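Local coordinates for Lin1840 protein (Listeria innocua serovar 6a, PDB 4ZOC) that probably hydrolyses terminal non-reducing beta-D-glucosyl residues as a family 3 beta-glucosidase of beta-1,2-glucan metabolism, releasing beta-D-glucose, at residues T114-A119 with M168-Q173. The protein carries 2 engineered substitutions. Residues are numbered along the deposited sequence; the frame is centred on the assembly and turned at random.
Sequences TVRVMA and MVDGYQ
Ala119 sets its methyl over one face of the Tyr172 ring, CB lying 3.6 Å from the ring centroid and displaced toward the rim, a CH-pi contact. With CG anti to its own carbonyl carbon (chi1 -67°), the tyrosine brings the ring under that methyl, and its OH shares a hydrogen bond with Ser136 OG. How near two helices can come when one presents a glycine is seen alongside: Arg116 and Gly171 have their CA atoms 4.3 Å apart, and the glycine CA makes a C-H...O contact with Arg116 O at 3.5 Å. Both helices, 112-128 and 158-173, belong to the layer round the parallel strands of the TIM-barrel domain of this family 3 glycoside hydrolase; the axes of their 114-119 and 168-173 segments approach to 7.0 Å and cross at -31°. On the buried flank Met168 stretches out beyond CG past Val115, whose CG1 presses tightly on Met168 CG (3.2 Å), while the doubly bent Met118 brings CE to within 3.8 Å of Met168 SD. Toward solvent, Arg116 lays its CD against Asp170 OD2, yet its guanidinium forms salt bridges with Glu113 and Glu120 of its own helix; one water links Arg116 NH1 to the Asp170 carbonyl oxygen.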
loop_
_atom_site.group_PDB
_atom_site.type_symbol
_atom_site.label_atom_id
_atom_site.label_comp_id
_atom_site.label_asym_id
_atom_site.label_seq_id
_atom_site.Cartn_x
_atom_site.Cartn_y
_atom_site.Cartn_z
ATOM N N THR A 114 29.843 -14.577 0.019
ATOM C CA THR A 114 29.304 -14.843 -1.293
ATOM C C THR A 114 29.069 -13.560 -2.081
ATOM O O THR A 114 29.391 -13.480 -3.243
ATOM C CB THR A 114 28.025 -15.701 -1.229
ATOM O OG1 THR A 114 28.328 -16.995 -0.717
ATOM C CG2 THR A 114 27.235 -15.843 -2.545
ATOM N N VAL A 115 28.402 -12.577 -1.445
ATOM C CA VAL A 115 28.123 -11.303 -2.117
ATOM C C VAL A 115 29.394 -10.513 -2.423
ATOM O O VAL A 115 29.532 -9.968 -3.514
ATOM C CB VAL A 115 27.108 -10.532 -1.272
ATOM C CG1 VAL A 115 26.938 -9.159 -1.798
ATOM C CG2 VAL A 115 25.818 -11.387 -1.235
ATOM N N ARG A 116 30.345 -10.481 -1.508
ATOM C CA ARG A 116 31.610 -9.828 -1.821
ATOM C C ARG A 116 32.357 -10.469 -3.005
ATOM O O ARG A 116 32.890 -9.791 -3.873
ATOM C CB ARG A 116 32.488 -9.834 -0.574
ATOM C CG ARG A 116 33.769 -8.971 -0.696
ATOM C CD ARG A 116 34.826 -9.327 0.384
ATOM N NE ARG A 116 35.383 -10.639 0.104
ATOM C CZ ARG A 116 36.245 -10.920 -0.843
ATOM N NH1 ARG A 116 36.764 -9.932 -1.607
ATOM N NH2 ARG A 116 36.634 -12.174 -1.046
ATOM N N VAL A 117 32.421 -11.797 -3.024
ATOM C CA VAL A 117 33.063 -12.489 -4.130
ATOM C C VAL A 117 32.369 -12.216 -5.463
ATOM O O VAL A 117 33.018 -11.992 -6.472
ATOM C CB VAL A 117 33.139 -14.011 -3.870
ATOM C CG1 VAL A 117 33.518 -14.778 -5.138
ATOM C CG2 VAL A 117 34.118 -14.293 -2.734
ATOM N N MET A 118 31.034 -12.244 -5.444
ATOM C CA MET A 118 30.289 -11.890 -6.622
ATOM C C MET A 118 30.768 -10.523 -7.126
ATOM O O MET A 118 31.071 -10.346 -8.332
ATOM C CB MET A 118 28.793 -11.889 -6.381
ATOM C CG MET A 118 27.935 -11.479 -7.593
ATOM S SD MET A 118 27.802 -9.750 -7.998
ATOM C CE MET A 118 26.965 -9.042 -6.627
ATOM N N ALA A 119 30.775 -9.514 -6.244
ATOM C CA ALA A 119 31.146 -8.177 -6.697
ATOM C C ALA A 119 32.623 -8.083 -7.134
ATOM O O ALA A 119 32.961 -7.382 -8.093
ATOM C CB ALA A 119 30.835 -7.240 -5.591
ATOM N N MET A 168 28.881 -5.860 -1.041
ATOM C CA MET A 168 29.019 -5.593 -2.490
ATOM C C MET A 168 29.971 -4.442 -2.754
ATOM O O MET A 168 30.879 -4.538 -3.613
ATOM C CB MET A 168 27.693 -5.261 -3.110
ATOM C CG MET A 168 26.790 -6.393 -3.439
ATOM S SD MET A 168 25.593 -5.985 -4.785
ATOM C CE MET A 168 24.457 -7.244 -4.242
ATOM N N VAL A 169 29.815 -3.373 -1.968
ATOM C CA VAL A 169 30.702 -2.195 -2.123
ATOM C C VAL A 169 32.172 -2.616 -1.915
ATOM O O VAL A 169 33.051 -2.261 -2.697
ATOM C CB VAL A 169 30.298 -1.078 -1.160
ATOM C CG1 VAL A 169 31.373 0.038 -1.146
ATOM C CG2 VAL A 169 28.953 -0.503 -1.542
ATOM N N ASP A 170 32.426 -3.393 -0.854
ATOM C CA ASP A 170 33.765 -3.885 -0.554
ATOM C C ASP A 170 34.300 -4.757 -1.728
ATOM O O ASP A 170 35.431 -4.620 -2.165
ATOM C CB ASP A 170 33.704 -4.677 0.728
ATOM C CG ASP A 170 35.066 -5.143 1.195
ATOM O OD1 ASP A 170 36.099 -4.458 0.947
ATOM O OD2 ASP A 170 35.101 -6.218 1.847
ATOM N N GLY A 171 33.456 -5.640 -2.239
ATOM C CA GLY A 171 33.822 -6.488 -3.378
ATOM C C GLY A 171 34.175 -5.707 -4.631
ATOM O O GLY A 171 35.198 -5.989 -5.339
ATOM N N TYR A 172 33.373 -4.697 -4.939
ATOM C CA TYR A 172 33.625 -3.893 -6.187
ATOM C C TYR A 172 34.863 -3.027 -6.028
ATOM O O TYR A 172 35.687 -2.985 -6.913
ATOM C CB TYR A 172 32.448 -2.977 -6.535
ATOM C CG TYR A 172 31.143 -3.662 -6.962
ATOM C CD1 TYR A 172 31.120 -4.578 -7.991
ATOM C CD2 TYR A 172 29.903 -3.264 -6.432
ATOM C CE1 TYR A 172 29.942 -5.140 -8.425
ATOM C CE2 TYR A 172 28.725 -3.885 -6.858
ATOM C CZ TYR A 172 28.749 -4.805 -7.858
ATOM O OH TYR A 172 27.574 -5.397 -8.289
ATOM N N GLN A 173 34.947 -2.323 -4.895
ATOM C CA GLN A 173 35.889 -1.243 -4.758
ATOM C C GLN A 173 37.198 -1.646 -4.089
ATOM O O GLN A 173 38.228 -0.990 -4.259
ATOM C CB GLN A 173 35.258 -0.080 -3.949
ATOM C CG GLN A 173 33.982 0.479 -4.520
ATOM C CD GLN A 173 33.550 1.787 -3.954
ATOM O OE1 GLN A 173 32.860 2.561 -4.646
ATOM N NE2 GLN A 173 33.901 2.064 -2.711
HETATM O O HOH W 1 37.048 -6.932 -1.387
#